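Local coordinates for protein phage terminase large subunit (Thermus phage P7426, PDB 7KS4) that probably drives viral DNA into empty capsids as an ATP-powered motor and cuts the genome as an endonuclease, this chain being its N-terminal ATPase domain, at residues 47-52 and 78-83; 53-58 and 178-183; 84-89 and 103-108. All coordinates share one frame; numbering follows the deposited sequence. Where two conformers were deposited one is given.

Contact 1 (47-52 and 78-83); sequences GKSEAA and AEIIFG
Ser49 and Ala52, one turn apart on the helix that follows the phosphate-binding loop, face Ile81 of the helix 75-92. Ser49 OG lies between the two isoleucines, 3.8 Å from Ile80 CG2 and 3.8 Å from Ile81 CG1, so the hydroxyl borders two aliphatic branches and makes no hydrogen bond across the contact. Ile81 lays its CG1 arm alongside Ser49: with CG1 beside the backbone N (chi1 -70°) and the chain then extended, the terminal CD1 reaches across to Ala52 CB at 3.9 Å, one turn on from Ser49. The two isoleucines share this shape but present different branches, Ile81 its long arm and Ile80 the short CG2 methyl, which touches the hydroxyl of Ser49. With serine and alanine facing Ile81 on the first helix, the backbones come close, Ser49 CA lying 5.7 Å from Ile81 CA. The axes of the short segments pass 9.2 Å apart, crossing at -46°. Away from the isoleucines, Ser49 N is hydrogen-bonded to ADP O3B, and the Ser49 side chain lies about 3 Å from the bound magnesium ion. Lys48 NZ turns away to form a salt bridge with ADP O2B and a hydrogen bond with Gly43 O, while Gly47, at the N-cap position, offers its N to ADP O3A. These are the marks of the Gly-Lys-Ser end of a P-loop (Walker A motif), here backed by a second helix.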
loop_
_atom_site.group_PDB
_atom_site.type_symbol
_atom_site.label_atom_id
_atom_site.label_comp_id
_atom_site.label_asym_id
_atom_site.label_seq_id
_atom_site.Cartn_x
_atom_site.Cartn_y
_atom_site.Cartn_z
ATOM N N GLY A 47 3.342 9.932 3.012
ATOM C CA GLY A 47 3.156 8.854 3.961
ATOM C C GLY A 47 2.640 7.564 3.358
ATOM O O GLY A 47 2.188 6.688 4.108
ATOM N N LYS A 48 2.708 7.433 2.033
ATOM C CA LYS A 48 2.213 6.251 1.333
ATOM C C LYS A 48 2.846 4.973 1.880
ATOM O O LYS A 48 2.146 4.005 2.202
ATOM C CB LYS A 48 2.502 6.413 -0.163
ATOM C CG LYS A 48 1.627 7.478 -0.881
ATOM C CD LYS A 48 1.951 7.728 -2.382
ATOM C CE LYS A 48 3.412 7.991 -2.689
ATOM N NZ LYS A 48 3.865 9.293 -2.146
ATOM N N SER A 49 4.175 4.960 2.000
ATOM C CA SER A 49 4.898 3.751 2.403
ATOM C C SER A 49 4.525 3.331 3.814
ATOM O O SER A 49 4.324 2.142 4.091
ATOM C CB SER A 49 6.410 3.975 2.333
ATOM O OG SER A 49 6.917 3.895 1.016
ATOM N N GLU A 50 4.480 4.295 4.734
ATOM C CA GLU A 50 4.203 3.975 6.127
ATOM C C GLU A 50 2.805 3.396 6.280
ATOM O O GLU A 50 2.610 2.382 6.964
ATOM C CB GLU A 50 4.363 5.223 7.000
ATOM C CG GLU A 50 4.522 4.910 8.474
ATOM C CD GLU A 50 5.860 4.271 8.786
ATOM O OE1 GLU A 50 6.721 4.224 7.882
ATOM O OE2 GLU A 50 6.047 3.818 9.933
ATOM N N ALA A 51 1.815 4.043 5.661
ATOM C CA ALA A 51 0.436 3.585 5.778
ATOM C C ALA A 51 0.273 2.187 5.203
ATOM O O ALA A 51 -0.415 1.339 5.788
ATOM C CB ALA A 51 -0.498 4.565 5.073
ATOM N N ALA A 52 0.897 1.922 4.056
ATOM C CA ALA A 52 0.812 0.586 3.482
ATOM C C ALA A 52 1.447 -0.446 4.406
ATOM O O ALA A 52 0.925 -1.554 4.559
ATOM C CB ALA A 52 1.478 0.560 2.109
ATOM N N ALA A 78 10.462 -2.270 -3.927
ATOM C CA ALA A 78 9.639 -3.129 -3.085
ATOM C C ALA A 78 10.259 -3.318 -1.708
ATOM O O ALA A 78 9.529 -3.504 -0.727
ATOM C CB ALA A 78 9.436 -4.482 -3.759
ATOM N N GLU A 79 11.592 -3.280 -1.621
ATOM C CA GLU A 79 12.280 -3.443 -0.344
ATOM C C GLU A 79 11.905 -2.362 0.656
ATOM O O GLU A 79 12.054 -2.574 1.864
ATOM C CB GLU A 79 13.798 -3.427 -0.546
ATOM C CG GLU A 79 14.373 -4.702 -1.142
ATOM C CD GLU A 79 15.817 -4.540 -1.598
ATOM O OE1 GLU A 79 16.513 -3.639 -1.074
ATOM O OE2 GLU A 79 16.253 -5.308 -2.484
ATOM N N ILE A 80 11.436 -1.206 0.187
ATOM C CA ILE A 80 11.129 -0.111 1.101
ATOM C C ILE A 80 9.980 -0.508 2.018
ATOM O O ILE A 80 10.133 -0.567 3.243
ATOM C CB ILE A 80 10.812 1.176 0.322
ATOM C CG1 ILE A 80 12.037 1.606 -0.486
ATOM C CG2 ILE A 80 10.394 2.294 1.280
ATOM C CD1 ILE A 80 11.778 2.752 -1.430
ATOM N N ILE A 81 8.813 -0.791 1.440
ATOM C CA ILE A 81 7.679 -1.190 2.265
ATOM C C ILE A 81 7.965 -2.522 2.947
ATOM O O ILE A 81 7.676 -2.695 4.136
ATOM C CB ILE A 81 6.392 -1.235 1.423
ATOM C CG1 ILE A 81 5.984 0.189 1.037
ATOM C CG2 ILE A 81 5.258 -1.927 2.186
ATOM C CD1 ILE A 81 4.820 0.259 0.057
ATOM N N PHE A 82 8.546 -3.478 2.218
ATOM C CA PHE A 82 8.845 -4.773 2.819
ATOM C C PHE A 82 9.707 -4.614 4.065
ATOM O O PHE A 82 9.426 -5.216 5.106
ATOM C CB PHE A 82 9.537 -5.694 1.817
ATOM C CG PHE A 82 9.793 -7.072 2.362
ATOM C CD1 PHE A 82 11.021 -7.397 2.920
ATOM C CD2 PHE A 82 8.794 -8.029 2.352
ATOM C CE1 PHE A 82 11.254 -8.661 3.438
ATOM C CE2 PHE A 82 9.020 -9.294 2.866
ATOM C CZ PHE A 82 10.251 -9.608 3.411
ATOM N N GLY A 83 10.762 -3.804 3.976
ATOM C CA GLY A 83 11.649 -3.630 5.116
ATOM C C GLY A 83 10.956 -2.988 6.303
ATOM O O GLY A 83 11.245 -3.310 7.457
#

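Contact 2 (53-58 and 178-183); sequences SVEAVF and WALIIS
Trp178 and Leu180 of strand 178-183 reach Glu55 of the helix that follows the P-loop, a helix-on-sheet layer of the P-loop NTPase core in which this strand runs parallel between strands 150-153 and 37-42. Trp178 opens the strand and supplies the broader surface. Its CG sits between the backbone N and the carbonyl carbon (chi1 58°), swinging the indole toward the helix, so that the far corner of the six-membered ring touches the glutamate: Trp178 CH2 is 3.9 Å from Glu55 CB, and CZ2 of the same ring is 4.0 Å from Glu55 OE1. The carboxylate plane stands at 90° to the ring. Neither polar group bonds to the other across this meeting. Trp178 NE1 is hydrogen-bonded to Glu59 OE2, one turn further along the helix. The buried Glu55 carboxylate is engaged at both oxygens, OE2 in a hydrogen bond with His31 ND1 and OE1 in a salt bridge with Arg38, whose guanidinium also makes a cation-pi contact with Trp178 and so serves both sides. Two residues on, Leu180 points the same way, its CD2 coming within 4.3 Å of Glu55 CG, a looser touch on the middle of the glutamate chain, which is bent at chi2 (-82°). The walk ends at Ser183, beyond the contact with the helix, where Ser183 OG takes a hydrogen bond from Ala157 N.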
loop_
_atom_site.group_PDB
_atom_site.type_symbol
_atom_site.label_atom_id
_atom_site.label_comp_id
_atom_site.label_asym_id
_atom_site.label_seq_id
_atom_site.Cartn_x
_atom_site.Cartn_y
_atom_site.Cartn_z
ATOM N N SER A 53 2.585 -0.110 5.018
ATOM C CA SER A 53 3.247 -1.067 5.899
ATOM C C SER A 53 2.371 -1.390 7.100
ATOM O O SER A 53 2.279 -2.552 7.518
ATOM C CB SER A 53 4.612 -0.529 6.338
ATOM O OG SER A 53 4.493 0.465 7.348
ATOM N N VAL A 54 1.690 -0.380 7.651
ATOM C CA VAL A 54 0.797 -0.617 8.783
ATOM C C VAL A 54 -0.327 -1.563 8.392
ATOM O O VAL A 54 -0.718 -2.438 9.175
ATOM C CB VAL A 54 0.247 0.717 9.316
ATOM C CG1 VAL A 54 -0.833 0.479 10.378
ATOM C CG2 VAL A 54 1.391 1.542 9.899
ATOM N N GLU A 55 -0.885 -1.386 7.190
ATOM C CA GLU A 55 -1.947 -2.278 6.726
ATOM C C GLU A 55 -1.469 -3.721 6.677
ATOM O O GLU A 55 -2.175 -4.638 7.116
ATOM C CB GLU A 55 -2.442 -1.833 5.346
ATOM C CG GLU A 55 -3.190 -0.502 5.348
ATOM C CD GLU A 55 -4.646 -0.643 5.744
ATOM O OE1 GLU A 55 -5.221 -1.733 5.547
ATOM O OE2 GLU A 55 -5.219 0.340 6.265
ATOM N N ALA A 56 -0.268 -3.944 6.145
ATOM C CA ALA A 56 0.280 -5.295 6.060
ATOM C C ALA A 56 0.508 -5.894 7.442
ATOM O O ALA A 56 0.163 -7.056 7.688
ATOM C CB ALA A 56 1.579 -5.273 5.260
ATOM N N VAL A 57 1.093 -5.120 8.360
ATOM C CA VAL A 57 1.332 -5.625 9.711
ATOM C C VAL A 57 0.027 -6.091 10.337
ATOM O O VAL A 57 -0.052 -7.177 10.925
ATOM C CB VAL A 57 2.006 -4.554 10.588
ATOM C CG1 VAL A 57 2.161 -5.078 12.014
ATOM C CG2 VAL A 57 3.361 -4.159 10.033
ATOM N N PHE A 58 -1.016 -5.265 10.237
ATOM C CA PHE A 58 -2.298 -5.615 10.832
ATOM C C PHE A 58 -2.818 -6.941 10.283
ATOM O O PHE A 58 -3.223 -7.829 11.045
ATOM C CB PHE A 58 -3.301 -4.492 10.589
ATOM C CG PHE A 58 -4.645 -4.755 11.193
ATOM C CD1 PHE A 58 -4.824 -4.683 12.564
ATOM C CD2 PHE A 58 -5.723 -5.088 10.393
ATOM C CE1 PHE A 58 -6.057 -4.936 13.128
ATOM C CE2 PHE A 58 -6.957 -5.338 10.950
ATOM C CZ PHE A 58 -7.122 -5.256 12.321
ATOM N N TRP A 178 -8.304 -7.653 -0.818
ATOM C CA TRP A 178 -8.293 -6.222 -1.057
ATOM C C TRP A 178 -6.961 -5.781 -1.639
ATOM O O TRP A 178 -5.941 -6.465 -1.534
ATOM C CB TRP A 178 -8.604 -5.427 0.217
ATOM C CG TRP A 178 -7.707 -5.621 1.428
ATOM C CD1 TRP A 178 -8.005 -6.346 2.551
ATOM C CD2 TRP A 178 -6.414 -5.039 1.661
ATOM N NE1 TRP A 178 -6.982 -6.253 3.461
ATOM C CE2 TRP A 178 -5.993 -5.458 2.942
ATOM C CE3 TRP A 178 -5.569 -4.209 0.912
ATOM C CZ2 TRP A 178 -4.762 -5.098 3.476
ATOM C CZ3 TRP A 178 -4.354 -3.845 1.447
ATOM C CH2 TRP A 178 -3.960 -4.283 2.724
ATOM N N ALA A 179 -7.001 -4.624 -2.290
ATOM C CA ALA A 179 -5.836 -4.043 -2.928
ATOM C C ALA A 179 -5.726 -2.606 -2.470
ATOM O O ALA A 179 -6.731 -1.885 -2.445
ATOM C CB ALA A 179 -5.932 -4.096 -4.453
ATOM N N LEU A 180 -4.515 -2.211 -2.100
ATOM C CA LEU A 180 -4.154 -0.820 -1.862
ATOM C C LEU A 180 -3.189 -0.406 -2.969
ATOM O O LEU A 180 -2.056 -0.891 -3.026
ATOM C CB LEU A 180 -3.536 -0.656 -0.478
ATOM C CG LEU A 180 -3.030 0.732 -0.112
ATOM C CD1 LEU A 180 -4.133 1.784 -0.202
ATOM C CD2 LEU A 180 -2.432 0.669 1.293
ATOM N N ILE A 181 -3.645 0.487 -3.842
ATOM C CA ILE A 181 -2.955 0.851 -5.075
ATOM C C ILE A 181 -2.510 2.293 -4.913
ATOM O O ILE A 181 -3.338 3.209 -4.936
ATOM C CB ILE A 181 -3.867 0.671 -6.294
ATOM C CG1 ILE A 181 -4.376 -0.777 -6.332
ATOM C CG2 ILE A 181 -3.143 1.038 -7.589
ATOM C CD1 ILE A 181 -5.478 -1.016 -7.352
ATOM N N ILE A 182 -1.209 2.499 -4.768
ATOM C CA ILE A 182 -0.660 3.785 -4.352
ATOM C C ILE A 182 0.412 4.204 -5.347
ATOM O O ILE A 182 1.211 3.382 -5.802
ATOM C CB ILE A 182 -0.090 3.729 -2.914
ATOM C CG1 ILE A 182 1.052 2.718 -2.812
ATOM C CG2 ILE A 182 -1.189 3.356 -1.946
ATOM C CD1 ILE A 182 1.639 2.566 -1.412
ATOM N N SER A 183 0.425 5.490 -5.691
ATOM C CA SER A 183 1.419 5.963 -6.646
ATOM C C SER A 183 1.422 7.480 -6.711
ATOM O O SER A 183 0.413 8.130 -6.428
ATOM C CB SER A 183 1.143 5.408 -8.053
ATOM O OG SER A 183 2.257 5.590 -8.913
#

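Contact 3 (84-89 and 103-108); sequences RVVEKV and LQRRRL. With SO4 (sulfate ion), chain C.
Val86 meets Leu103 methyl to methyl, and these branched chains carry the close part of the contact. Val86 CG1 is 3.7 Å from Leu103 CD2 and Val86 CG2 is 4.0 Å from Leu103 CD1, the two side chains crossing at about a right angle. With Val86 CG1 anti to the backbone N (chi1 172°), both methyls of the valine are turned to the leucine. Arg105 closes the patch from the turn: its extended chain brings NH1 to 3.9 Å from Val86 CG1, and Leu103 CD2 sits over the centre of one guanidinium face, 3.4 Å from its plane. The charged end is thus used as a lid on aliphatic carbon.

The far side of the turn is exposed and looser. There a sulfate, probably from the crystallisation liquor, has its O4 at the edge of the Arg107 guanidinium, in its plane; Arg107 NE is modelled 2.5 Å from O4, doubtfully short for a hydrogen bond. Arg106 N gives O3 a weak bond. The poorly ordered Arg106 side chain leaves its own part in the binding doubtful.

Residues 105-108 form a type I turn, closing the hairpin between strands 99-104 and 109-115 at the outer edge of the sheet. Helix 75-92 rests on that hairpin, Val85 and Val89 packing on Leu110, while Leu103 also touches Glu90 on the helix.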
loop_
_atom_site.group_PDB
_atom_site.type_symbol
_atom_site.label_atom_id
_atom_site.label_comp_id
_atom_site.label_asym_id
_atom_site.label_seq_id
_atom_site.Cartn_x
_atom_site.Cartn_y
_atom_site.Cartn_z
ATOM N N ARG A 84 10.036 -2.064 6.037
ATOM C CA ARG A 84 9.299 -1.439 7.126
ATOM C C ARG A 84 8.327 -2.416 7.769
ATOM O O ARG A 84 8.138 -2.396 8.991
ATOM C CB ARG A 84 8.564 -0.211 6.615
ATOM C CG ARG A 84 9.507 0.845 6.123
ATOM C CD ARG A 84 8.763 2.048 5.655
ATOM N NE ARG A 84 9.655 2.993 4.996
ATOM C CZ ARG A 84 9.423 4.294 4.909
ATOM N NH1 ARG A 84 8.328 4.796 5.454
ATOM N NH2 ARG A 84 10.288 5.083 4.289
ATOM N N VAL A 85 7.702 -3.279 6.968
ATOM C CA VAL A 85 6.842 -4.310 7.540
ATOM C C VAL A 85 7.660 -5.230 8.438
ATOM O O VAL A 85 7.229 -5.593 9.536
ATOM C CB VAL A 85 6.124 -5.091 6.424
ATOM C CG1 VAL A 85 5.314 -6.236 7.003
ATOM C CG2 VAL A 85 5.203 -4.154 5.625
ATOM N N VAL A 86 8.858 -5.609 7.986
ATOM C CA VAL A 86 9.726 -6.476 8.781
ATOM C C VAL A 86 9.972 -5.870 10.159
ATOM O O VAL A 86 9.715 -6.507 11.187
ATOM C CB VAL A 86 11.050 -6.743 8.045
ATOM C CG1 VAL A 86 12.035 -7.478 8.957
ATOM C CG2 VAL A 86 10.799 -7.561 6.786
ATOM N N GLU A 87 10.499 -4.640 10.202
ATOM C CA GLU A 87 10.795 -4.016 11.494
ATOM C C GLU A 87 9.573 -4.047 12.402
ATOM O O GLU A 87 9.659 -4.437 13.575
ATOM C CB GLU A 87 11.271 -2.570 11.311
ATOM C CG GLU A 87 11.775 -1.904 12.607
ATOM C CD GLU A 87 10.654 -1.380 13.505
ATOM O OE1 GLU A 87 9.604 -0.962 12.970
ATOM O OE2 GLU A 87 10.826 -1.386 14.748
ATOM N N LYS A 88 8.421 -3.633 11.868
ATOM C CA LYS A 88 7.215 -3.538 12.683
ATOM C C LYS A 88 6.751 -4.911 13.146
ATOM O O LYS A 88 6.340 -5.073 14.301
ATOM C CB LYS A 88 6.104 -2.841 11.894
ATOM C CG LYS A 88 6.428 -1.403 11.536
ATOM C CD LYS A 88 5.325 -0.765 10.699
ATOM C CE LYS A 88 5.435 0.750 10.714
ATOM N NZ LYS A 88 6.803 1.209 10.388
ATOM N N VAL A 89 6.794 -5.903 12.258
ATOM C CA VAL A 89 6.337 -7.246 12.603
ATOM C C VAL A 89 7.260 -7.872 13.642
ATOM O O VAL A 89 6.804 -8.502 14.601
ATOM C CB VAL A 89 6.242 -8.109 11.330
ATOM C CG1 VAL A 89 6.209 -9.600 11.665
ATOM C CG2 VAL A 89 5.010 -7.731 10.515
ATOM N N LEU A 103 12.129 -14.867 8.854
ATOM C CA LEU A 103 12.476 -13.914 7.812
ATOM C C LEU A 103 13.469 -14.535 6.844
ATOM O O LEU A 103 14.407 -15.225 7.255
ATOM C CB LEU A 103 13.075 -12.637 8.412
ATOM C CG LEU A 103 13.613 -11.590 7.436
ATOM C CD1 LEU A 103 12.538 -11.153 6.435
ATOM C CD2 LEU A 103 14.123 -10.403 8.222
ATOM N N GLN A 104 13.257 -14.279 5.557
ATOM C CA GLN A 104 14.200 -14.635 4.500
ATOM C C GLN A 104 14.446 -13.346 3.726
ATOM O O GLN A 104 13.749 -13.063 2.748
ATOM C CB GLN A 104 13.647 -15.748 3.626
ATOM C CG GLN A 104 13.312 -17.008 4.402
ATOM C CD GLN A 104 12.522 -18.002 3.584
ATOM O OE1 GLN A 104 12.223 -17.761 2.417
ATOM N NE2 GLN A 104 12.176 -19.131 4.194
ATOM N N ARG A 105 15.415 -12.551 4.191
ATOM C CA ARG A 105 15.620 -11.224 3.616
ATOM C C ARG A 105 15.957 -11.314 2.136
ATOM O O ARG A 105 15.472 -10.510 1.331
ATOM C CB ARG A 105 16.723 -10.477 4.370
ATOM C CG ARG A 105 16.236 -9.754 5.615
ATOM C CD ARG A 105 17.293 -8.815 6.202
ATOM N NE ARG A 105 17.075 -8.573 7.629
ATOM C CZ ARG A 105 16.250 -7.657 8.135
ATOM N NH1 ARG A 105 15.542 -6.865 7.337
ATOM N NH2 ARG A 105 16.130 -7.532 9.452
ATOM N N ARG A 106 16.782 -12.292 1.756
ATOM C CA ARG A 106 17.191 -12.403 0.360
ATOM C C ARG A 106 15.989 -12.645 -0.547
ATOM O O ARG A 106 15.887 -12.052 -1.626
ATOM C CB ARG A 106 18.226 -13.520 0.208
ATOM C CG ARG A 106 19.445 -13.354 1.116
ATOM C CD ARG A 106 20.608 -14.249 0.699
ATOM N NE ARG A 106 20.486 -15.612 1.211
ATOM C CZ ARG A 106 20.944 -16.024 2.392
ATOM N NH1 ARG A 106 21.558 -15.181 3.212
ATOM N NH2 ARG A 106 20.782 -17.289 2.758
ATOM N N ARG A 107 15.062 -13.498 -0.121
ATOM C CA ARG A 107 13.889 -13.829 -0.917
ATOM C C ARG A 107 12.694 -12.925 -0.630
ATOM O O ARG A 107 11.594 -13.209 -1.117
ATOM C CB ARG A 107 13.494 -15.290 -0.684
ATOM C CG ARG A 107 14.449 -16.285 -1.313
ATOM C CD ARG A 107 13.972 -17.713 -1.125
ATOM N NE ARG A 107 14.338 -18.246 0.184
ATOM C CZ ARG A 107 14.142 -19.507 0.558
ATOM N NH1 ARG A 107 13.580 -20.374 -0.277
ATOM N NH2 ARG A 107 14.510 -19.904 1.768
ATOM N N LEU A 108 12.886 -11.847 0.124
ATOM C CA LEU A 108 11.806 -10.940 0.511
ATOM C C LEU A 108 10.568 -11.727 0.931
ATOM O O LEU A 108 9.471 -11.561 0.397
ATOM C CB LEU A 108 11.466 -9.965 -0.617
ATOM C CG LEU A 108 12.556 -9.001 -1.098
ATOM C CD1 LEU A 108 11.981 -8.073 -2.148
ATOM C CD2 LEU A 108 13.161 -8.201 0.055
HETATM S S SO4 C . 17.156 -16.423 2.279
HETATM O O1 SO4 C . 18.243 -16.542 1.311
HETATM O O2 SO4 C . 17.566 -17.020 3.547
HETATM O O3 SO4 C . 16.845 -15.010 2.490
HETATM O O4 SO4 C . 15.988 -17.134 1.765
#

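Overall arrangement
Helix 48-62 joins contacts 1 and 2, helix 75-92 joins contacts 1 and 3. Contact 1 lies at the nucleotide. The centres of contact 1 and contact 2 are about 8 Å apart, and those of contact 1 and contact 3 about 11 Å. Leu180 CD2 of contact 2 reaches Ala52 CA of contact 1 at 3.9 Å, so one hydrophobic layer runs from the strand to the P-loop helix. Contact 1 is tied to contact 3 by charge: Glu50 OE2 bridges to Lys88 NZ at 2.8 Å and Glu50 OE1 to Arg84 NH1 at 3.0 Å, Arg84 itself touching ADP. Contacts 2 and 3, though about 15 Å apart at their centres, meet where Ala56 CB lies 3.8 Å from Val85 CG2.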